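Local coordinates for putative GGDEF domain protein (Pseudomonas aeruginosa, PDB 7E6G), which probably catalyses the condensation of two GTP molecules into cyclic di-GMP, acting as a magnesium-dependent diguanylate cyclase of the GGDEF family, at residues D174-W179 and F184-P189; P105-P110 and E161-M166; E117-E122 and Q131-A136; G226-R231 and S237-R242. One frame throughout, in Å; residues are numbered along the deposited sequence.

From the N terminus, the long helix 27-102 leads into residues 105-110, which open contact 2; it closes only at 161-166, bringing the linker loop onto helix 152-168. Within that long loop sits contact 3, where helix 112-128 turns back onto the start of strand 134-140. Contact 1 follows as a tight hairpin of strands 175-178 and 183-188, and contact 4 comes last, folding helix 236-252 against strand 223-229. No two contacts cross. Contacts 1, 3 and 4 share one sheet: Leu186 N probably bonds Ala136 O, and Leu135 N probably bonds Thr228 O. Contact 2 joins the hairpin edge, where Arg178 N meets Pro110 O.

Contact 1 (D174-W179 and F184-P189); sequences DLCGRW and FLLLLP
Leu175 to Arg178 pair with Phe184 to Leu187 as the antiparallel beta hairpin of the GGDEF domain, whose turn carries the GGEEF signature ending at Phe184. The backbone bonds form two reciprocal pairs: Leu187 N gives a nearly straight bond to Leu175 O (2.8 Å, 172° at the hydrogen), Leu175 N returns one to Leu187 O, and Gly177 and Leu185 exchange the other two. Among the aliphatic contacts, Leu175 CD2 and Leu187 CD2 meet at 4.1 Å, side by side on the face that also carries Leu185. On the face of Phe184, covered by helix 152-168 through Met166, Cys176 SG rests 3.7 Å from Leu186 CD1 and approaches the Phe184 ring obliquely in a sulfur-aromatic contact. Polar ends are held from outside: Asp174 pairs with Arg171, while the carbonyls of Gly180 and Gly181 grip the Arg178 guanidinium, whose NH2 also bonds O6 of the bound guanylate analogue. The hairpin builds part of the nucleotide site. Leu185 sets CG opposite its backbone N (chi1 -172°), which carries CD2 over one face of the Trp179 indole in a CH-pi contact, 3.9 Å from the centroid of the six-membered ring and 16° off its normal.

Contact 2 (P105-P110 and E161-M166); sequences PLTGLP and EIARAM
Leu109 and Thr107 close on a single methyl group, Ala163 CB, where the linker loop meets helix 152-168. The packed part is small and apolar: Leu109 CD1 lies 3.5 Å from Ala163 CB, and Thr107 CB reaches the same methyl at 3.9 Å, so the one methyl meets two residues separated by Gly108. No hydrogen bond crosses, and the surface buried is only 124 Å². Leu109 also leans on Cys176 and Phe184, which carries this corner into the hairpin beside it. The polar groups face elsewhere. Thr107 OG1 sits between its own backbone N and carbonyl carbon (chi1 59°), from where it accepts the N-H of Leu109 (N to OG1 3.3 Å) in an ST turn and also bonds the Asp104 carboxylate. Gly108, at the bend of this turn, has a positive phi of 78° and is exposed. On the helix, the exposed Arg164 starts away from the loop, and its NH1 forms a salt bridge with Glu161 OE2 one turn earlier (2.8 Å). The Thr107 side chain is about 8 Å from the bound nucleotide analogue at nearest atoms. The sequence DPLTGLPN holding this turn matches the DxLTGLxN signature that opens GGDEF domains.

Contact 3 (E117-E122 and Q131-A136); sequences ERLREE and QSYVLA
Tyr133 places CG between its backbone N and carbonyl carbon (chi1 57°), and the ring meets Glu122 and Leu119 of the helix at separate points. Glu122 carries its CG beside the backbone N and bends again at chi2 (-60°), which folds the carboxylate back along its own helix; the ring is met by CB instead. That CB lies 3.8 Å from Tyr133 CD1. Across the ring, at its CE2 corner and hydroxyl, Leu119 crosses Tyr133 at about a right angle, its CD2 methyl 3.8 Å from Tyr133 CE2 and equally close to the hydroxyl oxygen. Both aliphatic groups approach the ring obliquely. The same Leu119 methyl reaches the strand proper at Leu135 CD1 (3.6 Å), so one methyl touches both Tyr133 and Leu135, two positions apart. The side-chain contacts are apolar, and no hydrogen bond joins the segments. The Glu122 carboxylate instead receives a weak bond from Arg118 NE (3.3 Å to OE2) within a salt bridge, and Tyr133 OH bonds Asn123 OD1. The Tyr133 ring also stacks with His230, which joins the residue just before strand 134-140 to the one just after strand 223-229. Together these residues pack helix 112-128 onto one face of the central sheet at the entry to its middle strand, 134-140, the strand that leads to the magnesium ligand Asp139 in this GGDEF fold.

Contact 4 (G226-R231 and S237-R242); sequences GVTEHR and SQTVNR
Thr228, His230 and Arg231 face Thr239 and Arg242 where strand 226-229 and helix 237-242 run roughly antiparallel, their axes 8.1 Å apart at closest approach and their directions 143° apart. Thr239 turns its two branches to different partners. Its CG2 methyl meets Thr228 CG2 at 3.7 Å, the two side chains crossing at about a right angle, while OG1 lies in the plane of the His230 ring, at its edge, and forms a hydrogen bond with ND1 (3.0 Å) in which either partner could be the donor. Thr239 OG1 also bonds Thr235 O one helical turn earlier, so the hydroxyl links the residue just before the helix to the imidazole. Strand 223-229, helix 236-252 and strand 258-260 make up a beta-alpha-beta unit in the GGDEF domain, and this contact seats the helix on the first strand of that unit. Arg242 is extended until it bends at chi3 (-23°), which brings NE to Thr228 OG1, at the edge of the guanidinium and near its plane, in a weak bond of 3.3 Å. Arg231, extended from CG to NE, lays its guanidinium flat on that of Arg242, with centres 3.4 Å apart and planes at 8°. The two like charges probably depend for compensation on Glu234, outside both segments, which forms a salt bridge with Arg242 NH2 through OE1 and accepts the backbone N-H of Arg231 through OE2.

Contact 1 (D174-W179 and F184-P189)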
# COMPACT_ATOMS: atom_id res chain seq x y z
N ASP A 174 34.09 3.85 21.49
CA ASP A 174 34.53 4.96 22.32
C ASP A 174 33.88 6.27 21.86
O ASP A 174 33.45 6.42 20.71
CB ASP A 174 36.04 5.11 22.26
CG ASP A 174 36.74 3.90 22.80
OD1 ASP A 174 36.09 3.07 23.47
OD2 ASP A 174 37.96 3.78 22.54
N LEU A 175 33.84 7.22 22.77
CA LEU A 175 33.09 8.45 22.59
C LEU A 175 33.97 9.63 22.95
O LEU A 175 34.43 9.73 24.09
CB LEU A 175 31.85 8.42 23.47
CG LEU A 175 30.52 8.91 22.95
CD1 LEU A 175 30.12 8.17 21.69
CD2 LEU A 175 29.54 8.66 24.05
N CYS A 176 34.21 10.52 22.01
CA CYS A 176 34.97 11.73 22.29
C CYS A 176 34.06 12.94 22.20
O CYS A 176 33.59 13.28 21.10
CB CYS A 176 36.15 11.89 21.33
SG CYS A 176 37.00 13.49 21.59
N GLY A 177 33.83 13.61 23.32
CA GLY A 177 32.90 14.72 23.37
C GLY A 177 33.58 16.04 23.68
O GLY A 177 34.59 16.09 24.39
N ARG A 178 33.01 17.11 23.13
CA ARG A 178 33.39 18.47 23.50
C ARG A 178 32.77 18.81 24.85
O ARG A 178 31.55 18.82 24.99
CB ARG A 178 32.95 19.45 22.41
CG ARG A 178 33.20 20.90 22.79
CD ARG A 178 33.71 21.67 21.63
NE ARG A 178 34.43 22.87 22.03
CZ ARG A 178 34.42 23.98 21.29
NH1 ARG A 178 33.72 24.00 20.16
NH2 ARG A 178 35.07 25.06 21.68
N TRP A 179 33.61 19.07 25.85
CA TRP A 179 33.13 19.22 27.21
C TRP A 179 33.09 20.68 27.65
O TRP A 179 32.35 21.02 28.58
CB TRP A 179 34.03 18.41 28.16
CG TRP A 179 33.57 18.24 29.60
CD1 TRP A 179 34.21 18.70 30.74
CD2 TRP A 179 32.41 17.53 30.07
NE1 TRP A 179 33.51 18.33 31.86
CE2 TRP A 179 32.41 17.60 31.48
CE3 TRP A 179 31.37 16.84 29.43
CZ2 TRP A 179 31.39 17.02 32.26
CZ3 TRP A 179 30.37 16.25 30.20
CH2 TRP A 179 30.39 16.35 31.61
N PHE A 184 37.82 18.31 26.51
CA PHE A 184 37.22 17.16 25.85
C PHE A 184 37.07 16.03 26.85
O PHE A 184 37.93 15.83 27.71
CB PHE A 184 38.05 16.68 24.65
CG PHE A 184 38.23 17.70 23.55
CD1 PHE A 184 39.26 18.63 23.59
CD2 PHE A 184 37.38 17.71 22.45
CE1 PHE A 184 39.44 19.54 22.58
CE2 PHE A 184 37.55 18.64 21.42
CZ PHE A 184 38.58 19.55 21.49
N LEU A 185 35.99 15.28 26.74
CA LEU A 185 35.74 14.14 27.61
C LEU A 185 35.73 12.89 26.75
O LEU A 185 34.91 12.76 25.84
CB LEU A 185 34.42 14.30 28.37
CG LEU A 185 34.22 13.22 29.42
CD1 LEU A 185 35.36 13.18 30.43
CD2 LEU A 185 32.90 13.42 30.15
N LEU A 186 36.66 11.99 27.03
CA LEU A 186 36.73 10.68 26.41
C LEU A 186 35.99 9.70 27.32
O LEU A 186 36.29 9.62 28.51
CB LEU A 186 38.19 10.26 26.20
CG LEU A 186 38.97 10.71 24.95
CD1 LEU A 186 38.77 12.19 24.57
CD2 LEU A 186 40.45 10.42 25.11
N LEU A 187 35.02 8.99 26.76
CA LEU A 187 34.37 7.88 27.44
C LEU A 187 34.75 6.59 26.73
O LEU A 187 34.44 6.40 25.54
CB LEU A 187 32.86 8.05 27.47
CG LEU A 187 32.10 6.85 28.02
CD1 LEU A 187 32.13 6.84 29.51
CD2 LEU A 187 30.67 6.91 27.55
N LEU A 188 35.45 5.71 27.44
CA LEU A 188 35.73 4.39 26.88
C LEU A 188 34.82 3.39 27.57
O LEU A 188 35.07 3.01 28.73
CB LEU A 188 37.20 4.00 27.06
CG LEU A 188 38.24 5.08 26.75
CD1 LEU A 188 39.63 4.46 26.73
CD2 LEU A 188 37.93 5.74 25.44
N PRO A 189 33.76 2.94 26.92
CA PRO A 189 32.81 2.04 27.57
C PRO A 189 33.35 0.62 27.59
O PRO A 189 34.13 0.20 26.73
CB PRO A 189 31.57 2.14 26.68
CG PRO A 189 32.12 2.43 25.33
CD PRO A 189 33.41 3.20 25.51

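Contact 2 (P105-P110 and E161-M166)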
# COMPACT_ATOMS: atom_id res chain seq x y z
N PRO A 105 28.49 22.22 17.18
CA PRO A 105 28.62 22.85 15.84
C PRO A 105 30.04 22.96 15.31
O PRO A 105 30.28 22.62 14.15
CB PRO A 105 27.98 24.23 16.06
CG PRO A 105 26.96 23.98 17.17
CD PRO A 105 27.59 22.96 18.08
N LEU A 106 31.00 23.41 16.12
CA LEU A 106 32.34 23.67 15.58
C LEU A 106 33.06 22.37 15.19
O LEU A 106 33.60 22.27 14.08
CB LEU A 106 33.19 24.45 16.59
CG LEU A 106 34.68 24.51 16.22
CD1 LEU A 106 34.89 25.32 14.97
CD2 LEU A 106 35.55 25.03 17.36
N THR A 107 33.12 21.40 16.09
CA THR A 107 33.99 20.23 15.92
C THR A 107 33.27 19.02 15.36
O THR A 107 33.93 18.06 14.95
CB THR A 107 34.62 19.80 17.27
OG1 THR A 107 33.58 19.49 18.22
CG2 THR A 107 35.55 20.87 17.84
N GLY A 108 31.93 19.02 15.35
CA GLY A 108 31.18 17.83 14.98
C GLY A 108 31.09 16.79 16.06
O GLY A 108 30.23 15.90 15.98
N LEU A 109 31.93 16.87 17.09
CA LEU A 109 31.92 15.89 18.18
C LEU A 109 30.58 15.87 18.91
O LEU A 109 29.80 16.83 18.84
CB LEU A 109 33.01 16.23 19.17
CG LEU A 109 34.40 16.00 18.62
CD1 LEU A 109 35.37 16.47 19.67
CD2 LEU A 109 34.57 14.53 18.31
N PRO A 110 30.38 14.91 19.73
CA PRO A 110 29.27 14.87 20.58
C PRO A 110 29.35 15.92 21.60
O PRO A 110 30.32 16.15 22.06
CB PRO A 110 29.51 13.62 21.25
CG PRO A 110 30.07 12.79 20.31
CD PRO A 110 30.78 13.59 19.40
N GLU A 161 41.10 20.33 14.58
CA GLU A 161 42.15 19.35 14.28
C GLU A 161 42.40 18.42 15.45
O GLU A 161 42.68 17.22 15.27
CB GLU A 161 43.43 20.08 13.89
CG GLU A 161 43.35 20.70 12.53
CD GLU A 161 43.48 19.67 11.44
OE1 GLU A 161 44.64 19.44 11.00
OE2 GLU A 161 42.44 19.10 11.04
N ILE A 162 42.33 18.95 16.67
CA ILE A 162 42.42 18.11 17.85
C ILE A 162 41.31 17.08 17.83
O ILE A 162 41.53 15.89 18.10
CB ILE A 162 42.41 18.96 19.13
CG1 ILE A 162 43.76 19.67 19.29
CG2 ILE A 162 42.12 18.12 20.36
CD1 ILE A 162 43.82 20.65 20.42
N ALA A 163 40.09 17.51 17.48
CA ALA A 163 38.96 16.59 17.45
C ALA A 163 39.18 15.48 16.43
O ALA A 163 38.97 14.30 16.73
CB ALA A 163 37.67 17.36 17.13
N ARG A 164 39.60 15.86 15.22
CA ARG A 164 39.87 14.86 14.19
C ARG A 164 40.91 13.86 14.68
O ARG A 164 40.73 12.64 14.57
CB ARG A 164 40.34 15.53 12.90
CG ARG A 164 39.22 15.87 11.94
CD ARG A 164 39.73 16.55 10.68
NE ARG A 164 38.84 17.63 10.23
CZ ARG A 164 39.23 18.65 9.46
NH1 ARG A 164 40.50 18.73 9.06
NH2 ARG A 164 38.36 19.59 9.09
N ALA A 165 42.00 14.38 15.26
CA ALA A 165 43.10 13.52 15.67
C ALA A 165 42.67 12.55 16.75
O ALA A 165 43.01 11.36 16.68
CB ALA A 165 44.28 14.36 16.15
N MET A 166 41.93 13.03 17.74
CA MET A 166 41.51 12.14 18.82
C MET A 166 40.55 11.08 18.31
O MET A 166 40.72 9.89 18.62
CB MET A 166 40.90 12.94 19.97
CG MET A 166 41.96 13.71 20.75
SD MET A 166 41.34 14.55 22.22
CE MET A 166 39.96 15.44 21.49

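Contact 3 (E117-E122 and Q131-A136)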
# COMPACT_ATOMS: atom_id res chain seq x y z
N GLU A 117 24.15 11.88 28.67
CA GLU A 117 23.20 10.93 28.41
C GLU A 117 23.75 9.65 28.28
O GLU A 117 23.19 8.80 28.68
CB GLU A 117 22.42 11.42 27.28
CG GLU A 117 21.76 10.48 26.36
CD GLU A 117 21.25 11.25 25.20
OE1 GLU A 117 20.82 12.41 25.37
OE2 GLU A 117 21.26 10.70 24.11
N ARG A 118 24.86 9.50 27.68
CA ARG A 118 25.54 8.30 27.58
C ARG A 118 26.20 7.93 28.84
O ARG A 118 26.31 6.87 29.16
CB ARG A 118 26.37 8.28 26.37
CG ARG A 118 27.28 7.11 26.22
CD ARG A 118 26.70 5.80 25.78
NE ARG A 118 27.73 4.87 25.41
CZ ARG A 118 28.11 4.69 24.17
NH1 ARG A 118 27.56 5.39 23.24
NH2 ARG A 118 29.02 3.86 23.85
N LEU A 119 26.64 8.87 29.59
CA LEU A 119 27.24 8.56 30.89
C LEU A 119 26.22 7.95 31.83
O LEU A 119 26.53 7.00 32.57
CB LEU A 119 27.86 9.81 31.50
CG LEU A 119 29.35 10.05 31.20
CD1 LEU A 119 29.66 11.54 31.28
CD2 LEU A 119 30.28 9.24 32.11
N ARG A 120 24.99 8.47 31.82
CA ARG A 120 23.91 7.85 32.59
C ARG A 120 23.70 6.39 32.17
O ARG A 120 23.66 5.49 33.02
CB ARG A 120 22.63 8.67 32.42
CG ARG A 120 21.41 8.08 33.11
CD ARG A 120 20.44 9.19 33.56
NE ARG A 120 20.40 9.36 35.02
CZ ARG A 120 20.24 10.53 35.64
NH1 ARG A 120 20.11 11.65 34.93
NH2 ARG A 120 20.21 10.59 36.97
N GLU A 121 23.59 6.14 30.86
CA GLU A 121 23.28 4.75 30.49
C GLU A 121 24.48 3.82 30.70
O GLU A 121 24.29 2.63 30.96
CB GLU A 121 22.74 4.66 29.06
CG GLU A 121 23.63 5.15 27.96
CD GLU A 121 22.88 5.29 26.64
OE1 GLU A 121 23.44 4.91 25.57
OE2 GLU A 121 21.72 5.77 26.67
N GLU A 122 25.70 4.34 30.69
CA GLU A 122 26.83 3.47 31.02
C GLU A 122 26.97 3.23 32.52
O GLU A 122 27.42 2.15 32.92
CB GLU A 122 28.12 4.03 30.43
CG GLU A 122 28.23 3.89 28.91
CD GLU A 122 28.18 2.45 28.45
OE1 GLU A 122 28.70 1.58 29.19
OE2 GLU A 122 27.65 2.18 27.35
N GLN A 131 30.44 -4.21 34.08
CA GLN A 131 31.40 -3.73 33.16
C GLN A 131 31.54 -2.22 33.30
O GLN A 131 30.58 -1.52 33.07
CB GLN A 131 30.85 -4.11 31.79
CG GLN A 131 29.33 -4.18 31.65
CD GLN A 131 28.83 -4.14 30.24
OE1 GLN A 131 29.26 -3.33 29.46
NE2 GLN A 131 27.86 -4.96 29.92
N SER A 132 32.70 -1.72 33.66
CA SER A 132 32.87 -0.36 33.79
C SER A 132 33.47 0.31 32.65
O SER A 132 33.79 -0.24 31.71
CB SER A 132 33.52 -0.01 35.05
OG SER A 132 34.82 -0.34 34.98
N TYR A 133 33.44 1.59 32.70
CA TYR A 133 34.03 2.43 31.67
C TYR A 133 35.17 3.24 32.28
O TYR A 133 35.30 3.35 33.50
CB TYR A 133 33.00 3.36 31.03
CG TYR A 133 32.32 4.24 32.05
CD1 TYR A 133 31.15 3.83 32.69
CD2 TYR A 133 32.88 5.47 32.41
CE1 TYR A 133 30.54 4.63 33.63
CE2 TYR A 133 32.27 6.29 33.35
CZ TYR A 133 31.09 5.85 33.96
OH TYR A 133 30.50 6.66 34.90
N VAL A 134 35.99 3.82 31.42
CA VAL A 134 36.97 4.78 31.91
C VAL A 134 36.66 6.15 31.31
O VAL A 134 36.05 6.27 30.24
CB VAL A 134 38.43 4.36 31.64
CG1 VAL A 134 38.64 2.87 31.98
CG2 VAL A 134 38.85 4.66 30.22
N LEU A 135 37.07 7.17 32.03
CA LEU A 135 36.81 8.56 31.70
C LEU A 135 38.15 9.27 31.61
O LEU A 135 38.95 9.21 32.55
CB LEU A 135 35.95 9.19 32.80
CG LEU A 135 34.75 10.05 32.46
CD1 LEU A 135 33.84 9.32 31.48
CD2 LEU A 135 34.03 10.34 33.77
N ALA A 136 38.40 9.94 30.49
CA ALA A 136 39.61 10.75 30.33
C ALA A 136 39.19 12.19 30.01
O ALA A 136 38.47 12.42 29.05
CB ALA A 136 40.51 10.17 29.24

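Contact 4 (G226-R231 and S237-R242)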
# COMPACT_ATOMS: atom_id res chain seq x y z
N GLY A 226 43.40 14.07 32.78
CA GLY A 226 43.18 13.29 33.99
C GLY A 226 42.27 12.13 33.65
O GLY A 226 41.26 12.32 32.97
N VAL A 227 42.64 10.93 34.07
CA VAL A 227 41.82 9.77 33.73
C VAL A 227 41.49 8.97 34.99
O VAL A 227 42.31 8.89 35.92
CB VAL A 227 42.48 8.91 32.63
CG1 VAL A 227 43.94 8.66 32.93
CG2 VAL A 227 41.73 7.63 32.40
N THR A 228 40.25 8.46 35.04
CA THR A 228 39.80 7.57 36.09
C THR A 228 38.99 6.42 35.52
O THR A 228 38.54 6.43 34.37
CB THR A 228 38.90 8.25 37.14
OG1 THR A 228 38.84 7.40 38.29
CG2 THR A 228 37.48 8.41 36.61
N GLU A 229 38.78 5.43 36.37
CA GLU A 229 37.86 4.34 36.11
C GLU A 229 36.57 4.55 36.89
O GLU A 229 36.57 5.08 38.01
CB GLU A 229 38.45 3.00 36.52
CG GLU A 229 37.74 1.83 35.92
CD GLU A 229 38.39 0.54 36.33
OE1 GLU A 229 37.81 -0.53 36.05
OE2 GLU A 229 39.51 0.61 36.89
N HIS A 230 35.46 4.13 36.30
CA HIS A 230 34.22 4.22 37.03
C HIS A 230 34.19 3.19 38.16
O HIS A 230 34.32 1.99 37.92
CB HIS A 230 33.03 3.99 36.11
CG HIS A 230 31.76 3.88 36.87
ND1 HIS A 230 31.28 4.91 37.65
CD2 HIS A 230 30.91 2.84 37.06
CE1 HIS A 230 30.17 4.53 38.25
NE2 HIS A 230 29.92 3.28 37.90
N ARG A 231 33.99 3.67 39.39
CA ARG A 231 33.84 2.81 40.56
C ARG A 231 32.36 2.51 40.79
O ARG A 231 31.55 3.43 40.93
CB ARG A 231 34.45 3.50 41.78
CG ARG A 231 35.90 3.93 41.53
CD ARG A 231 36.50 4.74 42.68
NE ARG A 231 37.84 5.24 42.34
CZ ARG A 231 38.59 6.01 43.14
NH1 ARG A 231 38.14 6.38 44.34
NH2 ARG A 231 39.79 6.40 42.72
N SER A 237 28.33 11.51 37.89
CA SER A 237 28.86 12.83 38.20
C SER A 237 30.09 12.75 39.10
O SER A 237 31.01 13.55 38.97
CB SER A 237 27.78 13.70 38.84
OG SER A 237 28.19 15.05 38.96
N GLN A 238 30.11 11.78 40.01
CA GLN A 238 31.27 11.65 40.90
C GLN A 238 32.46 11.08 40.14
O GLN A 238 33.61 11.48 40.38
CB GLN A 238 30.90 10.79 42.10
CG GLN A 238 29.90 11.47 43.02
CD GLN A 238 29.16 10.49 43.91
OE1 GLN A 238 28.77 9.40 43.47
NE2 GLN A 238 28.95 10.87 45.16
N THR A 239 32.19 10.18 39.19
CA THR A 239 33.22 9.78 38.23
C THR A 239 33.79 10.99 37.49
O THR A 239 35.02 11.16 37.42
CB THR A 239 32.65 8.80 37.22
OG1 THR A 239 31.79 7.86 37.88
CG2 THR A 239 33.77 8.06 36.52
N VAL A 240 32.92 11.81 36.89
CA VAL A 240 33.40 12.99 36.19
C VAL A 240 34.24 13.85 37.13
O VAL A 240 35.33 14.31 36.77
CB VAL A 240 32.23 13.79 35.59
CG1 VAL A 240 32.69 15.17 35.16
CG2 VAL A 240 31.63 13.03 34.40
N ASN A 241 33.77 14.05 38.37
CA ASN A 241 34.50 14.88 39.32
C ASN A 241 35.90 14.33 39.58
O ASN A 241 36.87 15.09 39.69
CB ASN A 241 33.72 15.00 40.63
CG ASN A 241 32.63 16.06 40.56
OD1 ASN A 241 32.35 16.63 39.49
ND2 ASN A 241 32.01 16.33 41.70
N ARG A 242 36.04 13.01 39.67
CA ARG A 242 37.37 12.47 39.95
C ARG A 242 38.28 12.61 38.74
O ARG A 242 39.47 12.94 38.88
CB ARG A 242 37.29 11.01 40.39
CG ARG A 242 38.55 10.56 41.14
CD ARG A 242 38.66 9.04 41.22
NE ARG A 242 37.33 8.45 41.07
CZ ARG A 242 36.41 8.40 42.04
NH1 ARG A 242 36.65 8.90 43.26
NH2 ARG A 242 35.24 7.85 41.78